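Local coordinates for protein Hth-type dhaklm operon transcriptional activator DHAS (Lactococcus lactis, PDB 2IU5) that activates transcription of the dhaKLM operon together with DhaQ in response to dihydroxyacetone, binding as a homodimer to an inverted repeat partly overlapping the -35 promoter sequence, at residues N67-L72 / L90-E95. The protein carries 1 engineered substitution. Residues are numbered along the deposited sequence; the frame is centred on the assembly and turned at random.
Sequences NDFAEL and LRYLDE
Tyr92 reaches across from one helix to Asp68, Phe69 and Leu72 of another, a worked example of how a single tyrosine can join two helices whose axes stay 11.4 Å apart at their closest. Its CG stands anti to the backbone N (chi1 166°), which sends the ring out over the gap between the two helices. From the root outward, Tyr92 CB already lies 3.7 Å from CD1 of Leu72, and CG of Tyr92 comes to 3.5 Å from the same methyl. That methyl rests over one ring face, displaced toward the rim near CG, in a CH-pi contact 25° off the ring normal. Farther along, Tyr92 CE2 is the ring atom nearest Phe69, 4.3 Å from Phe69 CZ; here the edge of Tyr92 is turned to the face of Phe69 in a T-shaped pair, the planes 79° apart. Tyr92 CE1, on the other edge, passes 3.3 Å from OD2 of Asp68. At the tip the hydroxyl OH of Tyr92 donates a short hydrogen bond of 2.6 Å to Asp68 OD2, taking its anti lone pair, while the carboxylate stands almost perpendicular to the ring. The other oxygen, OD1, accepts a bond from Asn67 ND2, so both carboxylate oxygens are held, which should limit rotation of the group. Lys23 forms a salt bridge to OD2 and probably offsets its charge, and the tyrosine hydroxyl also bonds that of Tyr100. Beside the aromatic pair, CD2 of Leu93 packs 4.1 Å from Phe69 CZ. The two segments run roughly antiparallel and join helix 57-73, here part of the TetR-type helix-turn-helix region, to helix 82-95 of the C-terminal regulatory region; from helix 110-132, Phe113, Phe114 and Gln117 pack on Phe69, and Trp118 on Leu93.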
ATOM      1  N   ASN A  67      22.074  -0.167  -3.670  1.00 23.96           N
ATOM      2  CA  ASN A  67      22.880   0.999  -3.997  1.00 23.28           C
ATOM      3  C   ASN A  67      22.026   2.118  -4.572  1.00 22.34           C
ATOM      4  O   ASN A  67      22.176   3.277  -4.193  1.00 22.93           O
ATOM      5  CB  ASN A  67      23.898   0.622  -5.060  1.00 25.73           C
ATOM      6  CG  ASN A  67      24.667   1.826  -5.565  1.00 29.18           C
ATOM      7  OD1 ASN A  67      25.653   2.225  -4.951  1.00 33.22           O
ATOM      8  ND2 ASN A  67      24.218   2.416  -6.686  1.00 32.50           N
ATOM      9  N   ASP A  68      21.133   1.782  -5.492  1.00 22.27           N
ATOM     10  CA  ASP A  68      20.486   2.836  -6.274  1.00 21.80           C
ATOM     11  C   ASP A  68      19.514   3.608  -5.380  1.00 21.96           C
ATOM     12  O   ASP A  68      19.464   4.838  -5.420  1.00 21.77           O
ATOM     13  CB  ASP A  68      19.740   2.252  -7.477  1.00 22.20           C
ATOM     14  CG  ASP A  68      20.674   1.903  -8.633  1.00 23.15           C
ATOM     15  OD1 ASP A  68      21.915   1.977  -8.463  1.00 26.42           O
ATOM     16  OD2 ASP A  68      20.142   1.563  -9.705  1.00 26.23           O
ATOM     17  N   PHE A  69      18.733   2.894  -4.570  1.00 21.25           N
ATOM     18  CA  PHE A  69      17.792   3.569  -3.682  1.00 21.61           C
ATOM     19  C   PHE A  69      18.474   4.380  -2.599  1.00 21.39           C
ATOM     20  O   PHE A  69      18.017   5.481  -2.289  1.00 23.75           O
ATOM     21  CB  PHE A  69      16.752   2.601  -3.118  1.00 22.53           C
ATOM     22  CG  PHE A  69      15.744   2.174  -4.149  1.00 22.99           C
ATOM     23  CD1 PHE A  69      14.591   2.917  -4.364  1.00 25.89           C
ATOM     24  CD2 PHE A  69      15.949   1.026  -4.917  1.00 23.94           C
ATOM     25  CE1 PHE A  69      13.654   2.509  -5.337  1.00 25.65           C
ATOM     26  CE2 PHE A  69      15.021   0.611  -5.885  1.00 22.43           C
ATOM     27  CZ  PHE A  69      13.876   1.349  -6.097  1.00 24.77           C
ATOM     28  N   ALA A  70      19.552   3.866  -2.021  1.00 21.68           N
ATOM     29  CA  ALA A  70      20.319   4.655  -1.041  1.00 21.07           C
ATOM     30  C   ALA A  70      20.935   5.904  -1.665  1.00 20.35           C
ATOM     31  O   ALA A  70      20.952   6.976  -1.057  1.00 21.81           O
ATOM     32  CB  ALA A  70      21.408   3.796  -0.423  1.00 21.04           C
ATOM     33  N   GLU A  71      21.443   5.766  -2.887  1.00 21.61           N
ATOM     34  CA  GLU A  71      22.100   6.876  -3.538  1.00 23.30           C
ATOM     35  C   GLU A  71      21.094   7.988  -3.759  1.00 22.29           C
ATOM     36  O   GLU A  71      21.418   9.165  -3.566  1.00 24.87           O
ATOM     37  CB  GLU A  71      22.754   6.434  -4.837  1.00 25.54           C
ATOM     38  CG  GLU A  71      24.015   5.647  -4.566  1.00 31.34           C
ATOM     39  CD  GLU A  71      24.963   5.605  -5.746  1.00 38.19           C
ATOM     40  OE1 GLU A  71      24.488   5.812  -6.890  1.00 39.46           O
ATOM     41  OE2 GLU A  71      26.173   5.363  -5.502  1.00 39.23           O
ATOM     42  N   LEU A  72      19.885   7.598  -4.151  1.00 22.58           N
ATOM     43  CA  LEU A  72      18.855   8.568  -4.514  1.00 23.34           C
ATOM     44  C   LEU A  72      18.280   9.260  -3.293  1.00 23.34           C
ATOM     45  O   LEU A  72      17.973  10.461  -3.343  1.00 25.37           O
ATOM     46  CB  LEU A  72      17.741   7.901  -5.317  1.00 24.03           C
ATOM     47  CG  LEU A  72      18.150   7.510  -6.741  1.00 25.56           C
ATOM     48  CD1 LEU A  72      17.248   6.391  -7.235  1.00 26.19           C
ATOM     49  CD2 LEU A  72      18.139   8.688  -7.697  1.00 29.77           C
ATOM     50  N   LEU A  90      11.492   9.445  -8.631  1.00 18.68           N
ATOM     51  CA  LEU A  90      10.477   9.230  -9.663  1.00 18.99           C
ATOM     52  C   LEU A  90      11.094   9.169 -11.060  1.00 18.12           C
ATOM     53  O   LEU A  90      10.725   8.315 -11.866  1.00 20.26           O
ATOM     54  CB  LEU A  90       9.391  10.315  -9.611  1.00 19.30           C
ATOM     55  CG  LEU A  90       8.611  10.298  -8.297  1.00 21.00           C
ATOM     56  CD1 LEU A  90       7.622  11.482  -8.266  1.00 24.01           C
ATOM     57  CD2 LEU A  90       7.875   8.969  -8.071  1.00 23.30           C
ATOM     58  N   ARG A  91      12.023  10.070 -11.356  1.00 18.82           N
ATOM     59  CA  ARG A  91      12.718  10.042 -12.630  1.00 18.50           C
ATOM     60  C   ARG A  91      13.491   8.746 -12.844  1.00 19.61           C
ATOM     61  O   ARG A  91      13.495   8.206 -13.946  1.00 19.76           O
ATOM     62  CB  ARG A  91      13.678  11.217 -12.730  1.00 20.42           C
ATOM     63  CG  ARG A  91      12.966  12.490 -13.078  1.00 22.01           C
ATOM     64  CD  ARG A  91      13.910  13.618 -13.482  1.00 21.54           C
ATOM     65  NE  ARG A  91      13.095  14.791 -13.693  1.00 24.33           N
ATOM     66  CZ  ARG A  91      13.577  16.027 -13.680  1.00 23.68           C
ATOM     67  NH1 ARG A  91      14.878  16.220 -13.467  1.00 27.52           N
ATOM     68  NH2 ARG A  91      12.767  17.048 -13.883  1.00 26.31           N
ATOM     69  N   TYR A  92      14.142   8.247 -11.806  1.00 18.30           N
ATOM     70  CA  TYR A  92      14.897   7.004 -11.887  1.00 19.05           C
ATOM     71  C   TYR A  92      13.958   5.862 -12.209  1.00 20.17           C
ATOM     72  O   TYR A  92      14.256   5.004 -13.059  1.00 20.04           O
ATOM     73  CB  TYR A  92      15.587   6.772 -10.545  1.00 20.25           C
ATOM     74  CG  TYR A  92      16.129   5.359 -10.353  1.00 19.50           C
ATOM     75  CD1 TYR A  92      17.358   4.983 -10.889  1.00 20.78           C
ATOM     76  CD2 TYR A  92      15.405   4.419  -9.625  1.00 20.51           C
ATOM     77  CE1 TYR A  92      17.849   3.690 -10.701  1.00 22.02           C
ATOM     78  CE2 TYR A  92      15.876   3.134  -9.430  1.00 20.28           C
ATOM     79  CZ  TYR A  92      17.096   2.782  -9.973  1.00 22.33           C
ATOM     80  OH  TYR A  92      17.524   1.497  -9.756  1.00 24.10           O
ATOM     81  N   LEU A  93      12.808   5.827 -11.543  1.00 19.76           N
ATOM     82  CA  LEU A  93      11.853   4.736 -11.775  1.00 19.08           C
ATOM     83  C   LEU A  93      11.273   4.829 -13.178  1.00 20.46           C
ATOM     84  O   LEU A  93      11.040   3.795 -13.822  1.00 22.61           O
ATOM     85  CB  LEU A  93      10.734   4.720 -10.725  1.00 20.87           C
ATOM     86  CG  LEU A  93      11.305   4.427  -9.337  1.00 20.34           C
ATOM     87  CD1 LEU A  93      10.191   4.666  -8.323  1.00 22.62           C
ATOM     88  CD2 LEU A  93      11.797   2.996  -9.224  1.00 23.05           C
ATOM     89  N   ASP A  94      11.031   6.038 -13.679  1.00 19.08           N
ATOM     90  CA  ASP A  94      10.565   6.187 -15.064  1.00 20.06           C
ATOM     91  C   ASP A  94      11.611   5.707 -16.096  1.00 19.56           C
ATOM     92  O   ASP A  94      11.280   4.996 -17.046  1.00 20.15           O
ATOM     93  CB  ASP A  94      10.240   7.654 -15.357  1.00 22.07           C
ATOM     94  CG  ASP A  94       8.861   8.063 -14.897  1.00 26.72           C
ATOM     95  OD1 ASP A  94       8.037   7.165 -14.593  1.00 30.66           O
ATOM     96  OD2 ASP A  94       8.604   9.294 -14.840  1.00 25.56           O
ATOM     97  N   GLU A  95      12.864   6.112 -15.907  1.00 18.85           N
ATOM     98  CA  GLU A  95      13.939   5.733 -16.807  1.00 19.94           C
ATOM     99  C   GLU A  95      14.083   4.224 -16.795  1.00 18.62           C
ATOM    100  O   GLU A  95      14.291   3.595 -17.849  1.00 20.10           O
ATOM    101  CB  GLU A  95      15.244   6.378 -16.359  1.00 22.89           C
ATOM    102  CG  GLU A  95      16.414   5.948 -17.196  1.00 28.61           C
ATOM    103  CD  GLU A  95      17.627   6.812 -16.945  1.00 33.53           C
ATOM    104  OE1 GLU A  95      17.449   7.912 -16.374  1.00 37.50           O
ATOM    105  OE2 GLU A  95      18.737   6.369 -17.326  1.00 37.92           O
TER